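Local coordinates for chymotrypsin (Cellulomonas bogoriensis, PDB 2EA3), which probably cleaves peptide bonds as a secreted serine endopeptidase of the chymotrypsin (S1) family, at residues G106-L111 against G124-T129; C131-D136 against N157-G162; G149-G154 against T164-V169. One frame throughout, in Å; residues are numbered along the deposited sequence.

Interaction 1: G106-L111 against G124-T129; sequences GTITAL and GLIRTT
Residues 106-110 and 125-128 run as neighbouring antiparallel strands, 4.5 Å apart at the closest approach of their axes, with 124° between their directions. They belong to the second of the two six-stranded beta barrels of the chymotrypsin fold. Ile108 and Thr128 form a non-hydrogen-bonded pair; Ala110 and Arg127 form a hydrogen-bonded one. The register slips by one between them, because Thr109 and Ala110 both face Arg127: a classic beta bulge. Arg127 O takes a short bond from Thr109 N (2.8 Å) and a weak one from Ala110 N. Arg127 N returns a bond to Ala110 O (2.8 Å), from above the carbonyl plane.

Ile108 and Ile126 meet on their branch methyls, CG2 to CG2 at 3.8 Å, both side chains being buried. Thr128 lies on the same face as Ile108, but its hydroxyl turns to the next strand and bonds Thr164 O. On the other face, Ala110 CB rests against Arg127 CB. Arg127 CG stands anti to the backbone N (chi1 -171°), and the chain stays extended as far as NE. The aliphatic part thus runs past Thr109 OG1, which lies at the guanidinium edge, in its plane. A water accepts from Arg127 NE (2.7 Å) and also bonds Thr109 OG1.

The far end is closed by Thr129. Its N bonds Thr107 O, and its hydroxyl oxygen accepts in return. That bond runs from Thr107 N to Thr129 OG1 (3.0 Å), and a water joins Thr129 OG1 (2.7 Å) to Thr107 OG1.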
ATOM      1  N   GLY A 106       2.790  -9.194  11.456  1.00 11.48           N
ATOM      2  CA  GLY A 106       1.993 -10.415  11.529  1.00 11.60           C
ATOM      3  C   GLY A 106       2.647 -11.397  10.596  1.00 11.60           C
ATOM      4  O   GLY A 106       3.863 -11.321  10.356  1.00 12.03           O
ATOM      5  N   THR A 107       1.841 -12.296  10.046  1.00 12.06           N
ATOM      6  CA  THR A 107       2.344 -13.339   9.152  1.00 12.59           C
ATOM      7  C   THR A 107       1.372 -13.518   7.996  1.00 12.12           C
ATOM      8  O   THR A 107       0.157 -13.251   8.138  1.00 11.43           O
ATOM      9  CB  THR A 107       2.514 -14.681   9.882  1.00 13.61           C
ATOM     10  OG1 THR A 107       1.232 -15.144  10.304  1.00 17.13           O
ATOM     11  CG2 THR A 107       3.407 -14.523  11.130  1.00 14.80           C
ATOM     12  N   ILE A 108       1.902 -13.964   6.861  1.00 11.31           N
ATOM     13  CA  ILE A 108       1.072 -14.228   5.702  1.00 11.62           C
ATOM     14  C   ILE A 108       0.409 -15.586   5.938  1.00 11.96           C
ATOM     15  O   ILE A 108       1.109 -16.565   6.198  1.00 12.23           O
ATOM     16  CB  ILE A 108       1.886 -14.293   4.403  1.00 11.40           C
ATOM     17  CG1 ILE A 108       2.509 -12.926   4.042  1.00 12.30           C
ATOM     18  CG2 ILE A 108       1.019 -14.868   3.254  1.00 12.23           C
ATOM     19  CD1 ILE A 108       3.518 -13.009   2.879  1.00 12.77           C
ATOM     20  N   THR A 109      -0.917 -15.642   5.849  1.00 11.93           N
ATOM     21  CA  THR A 109      -1.607 -16.918   6.093  1.00 13.73           C
ATOM     22  C   THR A 109      -2.225 -17.560   4.868  1.00 14.06           C
ATOM     23  O   THR A 109      -2.570 -18.734   4.900  1.00 14.42           O
ATOM     24  CB  THR A 109      -2.685 -16.806   7.191  1.00 13.87           C
ATOM     25  OG1 THR A 109      -3.684 -15.872   6.790  1.00 14.94           O
ATOM     26  CG2 THR A 109      -2.070 -16.395   8.515  1.00 15.40           C
ATOM     27  N   ALA A 110      -2.387 -16.789   3.802  1.00 14.43           N
ATOM     28  CA  ALA A 110      -2.890 -17.298   2.527  1.00 14.63           C
ATOM     29  C   ALA A 110      -2.532 -16.352   1.412  1.00 14.92           C
ATOM     30  O   ALA A 110      -2.316 -15.160   1.640  1.00 15.04           O
ATOM     31  CB  ALA A 110      -4.414 -17.494   2.561  1.00 15.84           C
ATOM     32  N   LEU A 111      -2.459 -16.902   0.202  1.00 15.69           N
ATOM     33  CA  LEU A 111      -2.338 -16.122  -1.016  1.00 16.65           C
ATOM     34  C   LEU A 111      -3.579 -16.356  -1.875  1.00 17.16           C
ATOM     35  O   LEU A 111      -4.325 -17.327  -1.667  1.00 17.38           O
ATOM     36  CB  LEU A 111      -1.060 -16.505  -1.774  1.00 16.92           C
ATOM     37  CG  LEU A 111       0.265 -16.452  -1.005  1.00 17.31           C
ATOM     38  CD1 LEU A 111       1.367 -17.114  -1.856  1.00 19.49           C
ATOM     39  CD2 LEU A 111       0.648 -15.032  -0.585  1.00 18.17           C
ATOM     40  N   GLY A 124      -7.403 -12.359  -5.455  1.00 12.84           N
ATOM     41  CA  GLY A 124      -5.958 -12.358  -5.635  1.00 12.51           C
ATOM     42  C   GLY A 124      -5.179 -11.741  -4.499  1.00 12.04           C
ATOM     43  O   GLY A 124      -4.018 -11.349  -4.699  1.00 12.76           O
ATOM     44  N   LEU A 125      -5.800 -11.676  -3.315  1.00 11.53           N
ATOM     45  CA  LEU A 125      -5.236 -10.946  -2.170  1.00 11.59           C
ATOM     46  C   LEU A 125      -4.374 -11.792  -1.250  1.00 11.05           C
ATOM     47  O   LEU A 125      -4.605 -13.001  -1.088  1.00 12.03           O
ATOM     48  CB  LEU A 125      -6.363 -10.327  -1.339  1.00 11.64           C
ATOM     49  CG  LEU A 125      -7.211  -9.288  -2.084  1.00 13.13           C
ATOM     50  CD1 LEU A 125      -8.324  -8.800  -1.196  1.00 14.60           C
ATOM     51  CD2 LEU A 125      -6.339  -8.115  -2.552  1.00 14.94           C
ATOM     52  N   ILE A 126      -3.389 -11.141  -0.642  1.00 10.95           N
ATOM     53  CA  ILE A 126      -2.570 -11.745   0.405  1.00 10.87           C
ATOM     54  C   ILE A 126      -3.328 -11.619   1.730  1.00 11.55           C
ATOM     55  O   ILE A 126      -3.653 -10.514   2.163  1.00 11.71           O
ATOM     56  CB  ILE A 126      -1.209 -11.022   0.552  1.00 11.09           C
ATOM     57  CG1 ILE A 126      -0.432 -11.059  -0.766  1.00 12.65           C
ATOM     58  CG2 ILE A 126      -0.397 -11.650   1.687  1.00 10.69           C
ATOM     59  CD1 ILE A 126       0.729 -10.090  -0.805  1.00 14.45           C
ATOM     60  N   ARG A 127      -3.629 -12.744   2.366  1.00 11.26           N
ATOM     61  CA  ARG A 127      -4.286 -12.725   3.674  1.00 12.78           C
ATOM     62  C   ARG A 127      -3.238 -12.739   4.785  1.00 12.24           C
ATOM     63  O   ARG A 127      -2.282 -13.516   4.723  1.00 11.67           O
ATOM     64  CB  ARG A 127      -5.222 -13.933   3.808  1.00 12.89           C
ATOM     65  CG  ARG A 127      -6.117 -13.880   5.033  1.00 14.81           C
ATOM     66  CD  ARG A 127      -6.999 -15.125   5.147  1.00 17.00           C
ATOM     67  NE  ARG A 127      -7.360 -15.312   6.551  1.00 26.45           N
ATOM     68  CZ  ARG A 127      -8.582 -15.168   7.065  1.00 30.46           C
ATOM     69  NH1 ARG A 127      -9.620 -14.864   6.292  1.00 32.44           N
ATOM     70  NH2 ARG A 127      -8.769 -15.351   8.369  1.00 31.73           N
ATOM     71  N   THR A 128      -3.418 -11.887   5.796  1.00 11.34           N
ATOM     72  CA  THR A 128      -2.469 -11.830   6.934  1.00 11.01           C
ATOM     73  C   THR A 128      -3.147 -11.665   8.283  1.00 11.15           C
ATOM     74  O   THR A 128      -4.328 -11.323   8.350  1.00 12.15           O
ATOM     75  CB  THR A 128      -1.491 -10.640   6.831  1.00 11.12           C
ATOM     76  OG1 THR A 128      -2.170  -9.426   7.221  1.00 10.70           O
ATOM     77  CG2 THR A 128      -0.904 -10.511   5.391  1.00  9.86           C
ATOM     78  N   THR A 129      -2.357 -11.821   9.349  1.00 10.96           N
ATOM     79  CA  THR A 129      -2.822 -11.581  10.726  1.00 11.10           C
ATOM     80  C   THR A 129      -2.424 -10.173  11.173  1.00 10.92           C
ATOM     81  O   THR A 129      -2.478  -9.853  12.367  1.00  9.95           O
ATOM     82  CB  THR A 129      -2.167 -12.573  11.705  1.00 10.89           C
ATOM     83  OG1 THR A 129      -0.751 -12.451  11.600  1.00 11.97           O
ATOM     84  CG2 THR A 129      -2.559 -14.000  11.379  1.00 12.41           C
TER
HETATM   85  O   HOH W   1       0.759 -13.992  13.235  1.00 22.77           O
HETATM   86  O   HOH W   2      -5.515 -14.974   8.558  1.00 27.42           O

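Interaction 2: C131-D136 against N157-G162; sequences CAEPGD and NCRTGG
Cys131 opens the contact with a disulfide to Cys158, SG to SG 2.0 Å, with chi3 98°. It ties a loop leading to the probable active site to the turn of the 146-154/161-168 hairpin in the second barrel of the chymotrypsin fold. With Cys131 SG between its backbone N and carbonyl carbon (chi1 62°), the sulfur is directed at Cys158. Cys131 CB lies against Asn157 O at 3.5 Å. His104 packs on both cysteines.

Ala132 follows, its methyl turned from the hairpin, and Ala132 N lies 3.8 Å from Cys158 SG. Glu133 then reaches across to the hairpin on an extended chain. Glu133 OE2 accepts from Cys158 N at 2.9 Å, in a nearly straight bond on the anti lone pair. Glu133 OE2 also forms a salt bridge with Arg159 NH1 (3.1 Å). Glu133 OE1 receives a weak bond from Arg159 NH1. The carboxylate and guanidinium planes are steeply inclined, 68° apart, and the guanidinium meets OE2 obliquely. With OE2 held by two partners and OE1 weakly by one of them, rotation of the carboxylate should be limited.

Beyond Pro134 the chain turns back, and Asp136 N bonds Glu133 O. Asp136 OD1 in turn takes the N-H of Glu133 (N to OD1 2.8 Å), and Thr101 OG1 is a further partner of that oxygen. Asp136 immediately precedes the probable catalytic serine, in the GDSGG sequence of the family.

The facing turn is shaped by Asn157. Asn157 OD1 forms an Asx turn with Arg159 N (2.8 Å) and also accepts from Thr160 N (2.9 Å), nearly along the C=O axis.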
ATOM      1  N   CYS A 131      -2.938  -6.277  11.770  1.00 11.52           N
ATOM      2  CA  CYS A 131      -4.140  -5.471  11.985  1.00 11.80           C
ATOM      3  C   CYS A 131      -4.046  -4.233  11.100  1.00 12.03           C
ATOM      4  O   CYS A 131      -2.960  -3.853  10.691  1.00 11.44           O
ATOM      5  CB  CYS A 131      -4.227  -5.040  13.453  1.00 11.94           C
ATOM      6  SG  CYS A 131      -2.852  -3.974  14.035  1.00 13.49           S
ATOM      7  N   ALA A 132      -5.176  -3.603  10.819  1.00 12.39           N
ATOM      8  CA  ALA A 132      -5.156  -2.324  10.121  1.00 12.27           C
ATOM      9  C   ALA A 132      -6.433  -1.599  10.463  1.00 13.34           C
ATOM     10  O   ALA A 132      -7.408  -2.216  10.906  1.00 13.42           O
ATOM     11  CB  ALA A 132      -5.062  -2.525   8.618  1.00 13.05           C
ATOM     12  N   GLU A 133      -6.409  -0.288  10.283  1.00 13.41           N
ATOM     13  CA  GLU A 133      -7.602   0.507  10.504  1.00 15.06           C
ATOM     14  C   GLU A 133      -7.789   1.368   9.271  1.00 15.63           C
ATOM     15  O   GLU A 133      -6.907   1.414   8.433  1.00 15.03           O
ATOM     16  CB  GLU A 133      -7.490   1.292  11.826  1.00 14.29           C
ATOM     17  CG  GLU A 133      -7.635   0.319  13.026  1.00 15.82           C
ATOM     18  CD  GLU A 133      -7.417   0.945  14.384  1.00 17.71           C
ATOM     19  OE1 GLU A 133      -7.657   2.156  14.516  1.00 21.45           O
ATOM     20  OE2 GLU A 133      -7.002   0.221  15.328  1.00 17.92           O
ATOM     21  N   PRO A 134      -8.977   1.968   9.110  1.00 17.52           N
ATOM     22  CA  PRO A 134      -9.130   2.878   7.988  1.00 18.54           C
ATOM     23  C   PRO A 134      -8.152   4.050   8.131  1.00 17.75           C
ATOM     24  O   PRO A 134      -7.961   4.633   9.248  1.00 20.16           O
ATOM     25  CB  PRO A 134     -10.592   3.336   8.115  1.00 18.75           C
ATOM     26  CG  PRO A 134     -11.270   2.195   8.897  1.00 18.97           C
ATOM     27  CD  PRO A 134     -10.217   1.857   9.902  1.00 17.37           C
ATOM     28  N   GLY A 135      -7.545   4.387   7.009  1.00 15.92           N
ATOM     29  CA  GLY A 135      -6.452   5.332   6.955  1.00 12.63           C
ATOM     30  C   GLY A 135      -5.193   4.585   6.579  1.00 11.51           C
ATOM     31  O   GLY A 135      -4.348   5.131   5.889  1.00 11.05           O
ATOM     32  N   ASP A 136      -5.070   3.334   7.044  1.00 10.12           N
ATOM     33  CA  ASP A 136      -3.902   2.503   6.703  1.00  9.07           C
ATOM     34  C   ASP A 136      -3.955   1.964   5.271  1.00  8.73           C
ATOM     35  O   ASP A 136      -2.940   1.486   4.748  1.00  8.59           O
ATOM     36  CB  ASP A 136      -3.797   1.305   7.653  1.00  8.98           C
ATOM     37  CG  ASP A 136      -3.488   1.710   9.090  1.00  9.36           C
ATOM     38  OD1 ASP A 136      -3.888   0.939   9.989  1.00 11.09           O
ATOM     39  OD2 ASP A 136      -2.823   2.754   9.314  1.00 10.00           O
ATOM     40  N   ASN A 157      -9.231  -4.539  14.342  1.00 16.22           N
ATOM     41  CA  ASN A 157      -8.501  -3.293  14.529  1.00 16.72           C
ATOM     42  C   ASN A 157      -7.227  -3.612  15.265  1.00 16.65           C
ATOM     43  O   ASN A 157      -6.968  -4.785  15.540  1.00 16.46           O
ATOM     44  CB  ASN A 157      -9.354  -2.270  15.292  1.00 16.77           C
ATOM     45  CG  ASN A 157      -9.796  -2.777  16.646  1.00 17.77           C
ATOM     46  OD1 ASN A 157      -8.984  -3.202  17.472  1.00 18.97           O
ATOM     47  ND2 ASN A 157     -11.094  -2.708  16.894  1.00 20.95           N
ATOM     48  N   CYS A 158      -6.441  -2.592  15.596  1.00 16.19           N
ATOM     49  CA  CYS A 158      -5.140  -2.827  16.186  1.00 17.73           C
ATOM     50  C   CYS A 158      -5.197  -2.891  17.712  1.00 19.41           C
ATOM     51  O   CYS A 158      -4.185  -3.136  18.359  1.00 20.71           O
ATOM     52  CB  CYS A 158      -4.105  -1.809  15.689  1.00 17.67           C
ATOM     53  SG  CYS A 158      -3.613  -2.098  13.965  1.00 16.31           S
ATOM     54  N   ARG A 159      -6.381  -2.694  18.275  1.00 20.73           N
ATOM     55  CA  ARG A 159      -6.544  -2.771  19.721  1.00 22.37           C
ATOM     56  C   ARG A 159      -6.808  -4.220  20.120  1.00 21.65           C
ATOM     57  O   ARG A 159      -6.231  -4.715  21.088  1.00 22.38           O
ATOM     58  CB  ARG A 159      -7.669  -1.846  20.200  1.00 22.26           C
ATOM     59  CG  ARG A 159      -7.352  -0.345  20.054  1.00 25.02           C
ATOM     60  CD  ARG A 159      -8.593   0.544  20.269  1.00 26.28           C
ATOM     61  NE  ARG A 159      -9.580   0.372  19.201  1.00 32.83           N
ATOM     62  CZ  ARG A 159      -9.486   0.905  17.980  1.00 34.19           C
ATOM     63  NH1 ARG A 159      -8.450   1.670  17.650  1.00 35.61           N
ATOM     64  NH2 ARG A 159     -10.436   0.668  17.084  1.00 36.13           N
ATOM     65  N   THR A 160      -7.652  -4.904  19.360  1.00 20.64           N
ATOM     66  CA  THR A 160      -8.023  -6.269  19.705  1.00 20.30           C
ATOM     67  C   THR A 160      -7.505  -7.306  18.701  1.00 19.47           C
ATOM     68  O   THR A 160      -7.660  -8.503  18.916  1.00 18.37           O
ATOM     69  CB  THR A 160      -9.549  -6.413  19.905  1.00 20.84           C
ATOM     70  OG1 THR A 160     -10.227  -6.036  18.705  1.00 23.72           O
ATOM     71  CG2 THR A 160     -10.042  -5.535  21.075  1.00 21.15           C
ATOM     72  N   GLY A 161      -6.894  -6.838  17.616  1.00 18.29           N
ATOM     73  CA  GLY A 161      -6.407  -7.732  16.563  1.00 17.49           C
ATOM     74  C   GLY A 161      -7.354  -7.801  15.380  1.00 16.94           C
ATOM     75  O   GLY A 161      -8.516  -7.410  15.455  1.00 16.68           O
ATOM     76  N   GLY A 162      -6.868  -8.312  14.261  1.00 16.80           N
ATOM     77  CA  GLY A 162      -7.727  -8.455  13.099  1.00 16.28           C
ATOM     78  C   GLY A 162      -7.058  -9.223  11.984  1.00 15.60           C
ATOM     79  O   GLY A 162      -5.968  -9.783  12.164  1.00 15.37           O
TER

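Interaction 3: G149-G154 against T164-V169; sequences GVTSGG and TFFQPV
Phe166 and Thr151 come side by side through similar first torsions. Phe166 CG lies anti to its carbonyl carbon (chi1 -64°), which raises the ring from the sheet beside Thr151, with CD2 close to Thr151 CA. Thr151 OG1 takes the corresponding position. Thr151 OG1 approaches Phe166 CE2 obliquely at 3.1 Å, and it also makes a weak hydrogen bond to Gly139 O. Thr151 CG2 touches Thr164 CG2 at 3.8 Å.

Ser152 CB lies 3.4 Å from Phe165 O. Ser152 OG stands anti to its backbone N (chi1 178°), which directs the hydroxyl to Asp56 OD1 and Tyr117 OH. Gln167 bends at its second torsion. Its CB rests against Val150 CG2, its NE2 bonds Pro168 O and its OE1 accepts from Asp56 N.

The backbones form the antiparallel hairpin of strands 146-154 and 161-168. Val150 and Gln167 exchange two bonds, Val150 N to Gln167 O and Gln167 N to Val150 O, both 2.9 Å. A classic beta bulge follows, with Ser152 and Gly153 both facing Phe165. Phe165 O accepts from Ser152 N (2.9 Å) and weakly from Gly153 N. Phe165 N gives a short, nearly straight bond to Gly153 O (2.7 Å), which also lies at the edge of the Phe165 ring, in its plane.

Asp56 belongs to a probable Ser-His-Asp triad. In chymotrypsin-like proteases a serine on this strand commonly bonds the triad aspartate, and the residues after it pair with substrate. The polar groups of Ser152 and Gln167 thus probably help hold the aspartate in place, on a hairpin whose backbone is firmly bonded.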
ATOM      1  N   GLY A 149       3.132  -5.882  -0.959  1.00  9.31           N
ATOM      2  CA  GLY A 149       1.758  -5.530  -1.294  1.00  9.00           C
ATOM      3  C   GLY A 149       1.360  -4.209  -0.694  1.00  8.48           C
ATOM      4  O   GLY A 149       2.126  -3.593   0.045  1.00  8.57           O
ATOM      5  N   VAL A 150       0.158  -3.766  -1.037  1.00  8.30           N
ATOM      6  CA  VAL A 150      -0.386  -2.559  -0.424  1.00  8.52           C
ATOM      7  C   VAL A 150      -1.682  -2.934   0.295  1.00  8.89           C
ATOM      8  O   VAL A 150      -2.420  -3.829  -0.142  1.00  8.33           O
ATOM      9  CB  VAL A 150      -0.631  -1.428  -1.434  1.00  8.33           C
ATOM     10  CG1 VAL A 150       0.691  -0.994  -2.073  1.00 10.64           C
ATOM     11  CG2 VAL A 150      -1.660  -1.850  -2.526  1.00 10.36           C
ATOM     12  N   THR A 151      -1.944  -2.254   1.408  1.00  8.31           N
ATOM     13  CA  THR A 151      -3.082  -2.588   2.258  1.00  8.56           C
ATOM     14  C   THR A 151      -4.420  -2.413   1.536  1.00  8.91           C
ATOM     15  O   THR A 151      -4.690  -1.345   0.995  1.00  8.76           O
ATOM     16  CB  THR A 151      -3.039  -1.694   3.519  1.00  8.43           C
ATOM     17  OG1 THR A 151      -1.736  -1.832   4.107  1.00  8.33           O
ATOM     18  CG2 THR A 151      -4.107  -2.114   4.524  1.00  8.90           C
ATOM     19  N   SER A 152      -5.250  -3.463   1.518  1.00  9.39           N
ATOM     20  CA  SER A 152      -6.572  -3.357   0.890  1.00  9.88           C
ATOM     21  C   SER A 152      -7.643  -3.145   1.971  1.00 11.13           C
ATOM     22  O   SER A 152      -8.339  -2.133   1.975  1.00 12.29           O
ATOM     23  CB  SER A 152      -6.881  -4.581   0.012  1.00 10.12           C
ATOM     24  OG  SER A 152      -8.182  -4.487  -0.544  1.00 11.13           O
ATOM     25  N   GLY A 153      -7.761  -4.075   2.909  1.00 11.47           N
ATOM     26  CA  GLY A 153      -8.782  -3.956   3.936  1.00 13.59           C
ATOM     27  C   GLY A 153      -8.860  -5.220   4.750  1.00 14.41           C
ATOM     28  O   GLY A 153      -7.964  -6.063   4.677  1.00 13.65           O
ATOM     29  N   GLY A 154      -9.944  -5.358   5.511  1.00 14.71           N
ATOM     30  CA  GLY A 154     -10.100  -6.532   6.350  1.00 16.73           C
ATOM     31  C   GLY A 154     -11.096  -6.341   7.468  1.00 18.08           C
ATOM     32  O   GLY A 154     -12.111  -5.658   7.305  1.00 18.73           O
ATOM     33  N   THR A 164      -6.029  -8.689   7.882  1.00 11.59           N
ATOM     34  CA  THR A 164      -5.885  -7.664   6.836  1.00 10.63           C
ATOM     35  C   THR A 164      -5.413  -8.309   5.540  1.00 10.77           C
ATOM     36  O   THR A 164      -4.531  -9.180   5.554  1.00  9.92           O
ATOM     37  CB  THR A 164      -4.896  -6.568   7.243  1.00 10.38           C
ATOM     38  OG1 THR A 164      -5.321  -5.990   8.484  1.00 11.51           O
ATOM     39  CG2 THR A 164      -4.844  -5.450   6.183  1.00 11.15           C
ATOM     40  N   PHE A 165      -5.996  -7.854   4.431  1.00  9.19           N
ATOM     41  CA  PHE A 165      -5.697  -8.374   3.113  1.00 10.38           C
ATOM     42  C   PHE A 165      -4.947  -7.334   2.321  1.00 10.05           C
ATOM     43  O   PHE A 165      -5.178  -6.137   2.510  1.00 10.02           O
ATOM     44  CB  PHE A 165      -7.000  -8.700   2.384  1.00 10.78           C
ATOM     45  CG  PHE A 165      -7.803  -9.801   3.042  1.00 12.61           C
ATOM     46  CD1 PHE A 165      -8.668  -9.524   4.109  1.00 14.93           C
ATOM     47  CD2 PHE A 165      -7.677 -11.117   2.600  1.00 13.63           C
ATOM     48  CE1 PHE A 165      -9.415 -10.570   4.723  1.00 16.36           C
ATOM     49  CE2 PHE A 165      -8.413 -12.140   3.183  1.00 13.48           C
ATOM     50  CZ  PHE A 165      -9.279 -11.862   4.256  1.00 14.18           C
ATOM     51  N   PHE A 166      -4.030  -7.794   1.466  1.00  9.45           N
ATOM     52  CA  PHE A 166      -3.156  -6.891   0.722  1.00  8.62           C
ATOM     53  C   PHE A 166      -3.197  -7.260  -0.747  1.00  9.31           C
ATOM     54  O   PHE A 166      -3.231  -8.449  -1.105  1.00  9.57           O
ATOM     55  CB  PHE A 166      -1.706  -6.986   1.243  1.00  8.64           C
ATOM     56  CG  PHE A 166      -1.550  -6.547   2.652  1.00  8.47           C
ATOM     57  CD1 PHE A 166      -1.876  -7.412   3.699  1.00  8.99           C
ATOM     58  CD2 PHE A 166      -1.146  -5.250   2.952  1.00  8.93           C
ATOM     59  CE1 PHE A 166      -1.755  -7.002   5.026  1.00  9.38           C
ATOM     60  CE2 PHE A 166      -1.040  -4.836   4.289  1.00 10.21           C
ATOM     61  CZ  PHE A 166      -1.344  -5.717   5.318  1.00  9.49           C
ATOM     62  N   GLN A 167      -3.213  -6.236  -1.590  1.00  8.83           N
ATOM     63  CA  GLN A 167      -3.052  -6.380  -3.022  1.00  9.56           C
ATOM     64  C   GLN A 167      -1.550  -6.572  -3.308  1.00  9.44           C
ATOM     65  O   GLN A 167      -0.752  -5.714  -2.998  1.00  9.22           O
ATOM     66  CB  GLN A 167      -3.554  -5.099  -3.710  1.00  9.71           C
ATOM     67  CG  GLN A 167      -3.098  -4.916  -5.167  1.00  9.89           C
ATOM     68  CD  GLN A 167      -3.715  -5.922  -6.108  1.00 11.79           C
ATOM     69  OE1 GLN A 167      -4.931  -5.997  -6.242  1.00 11.40           O
ATOM     70  NE2 GLN A 167      -2.872  -6.703  -6.779  1.00 13.16           N
ATOM     71  N   PRO A 168      -1.171  -7.708  -3.893  1.00 10.25           N
ATOM     72  CA  PRO A 168       0.268  -7.950  -4.193  1.00 10.37           C
ATOM     73  C   PRO A 168       0.839  -6.888  -5.114  1.00 10.39           C
ATOM     74  O   PRO A 168       0.117  -6.394  -5.977  1.00 10.08           O
ATOM     75  CB  PRO A 168       0.272  -9.292  -4.946  1.00 11.16           C
ATOM     76  CG  PRO A 168      -1.042  -9.894  -4.744  1.00 11.96           C
ATOM     77  CD  PRO A 168      -2.034  -8.840  -4.246  1.00  9.78           C
ATOM     78  N   VAL A 169       2.116  -6.543  -4.958  1.00 10.90           N
ATOM     79  CA  VAL A 169       2.699  -5.471  -5.808  1.00 12.36           C
ATOM     80  C   VAL A 169       3.007  -5.893  -7.245  1.00 11.76           C
ATOM     81  O   VAL A 169       2.938  -5.083  -8.145  1.00 11.41           O
ATOM     82  CB  VAL A 169       3.997  -4.825  -5.222  1.00 13.26           C
ATOM     83  CG1 VAL A 169       3.687  -3.889  -4.008  1.00 15.76           C
ATOM     84  CG2 VAL A 169       5.022  -5.888  -4.890  1.00 14.56           C
TER

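Interactions 1 and 3 are sheet pairings within the second barrel, joined by bonds between strands 125-128 and 161-168 such as that from Ile126 N to Phe166 O at 2.7 Å. Each has a classic beta bulge. Interaction 3 is the buried one, with several of its polar side chains bonded to groups beyond the hairpin; interaction 1 is partly buried and uses two bridging waters. Interaction 2 is a surface contact with no sheet pairing between its segments, and relies on a disulfide and a salt bridge. It shares strand 161-168 with interaction 3, which it meets through Asp136 O against Thr151 CB. Interaction 1 precedes both, and one residue separates its second segment from Cys131.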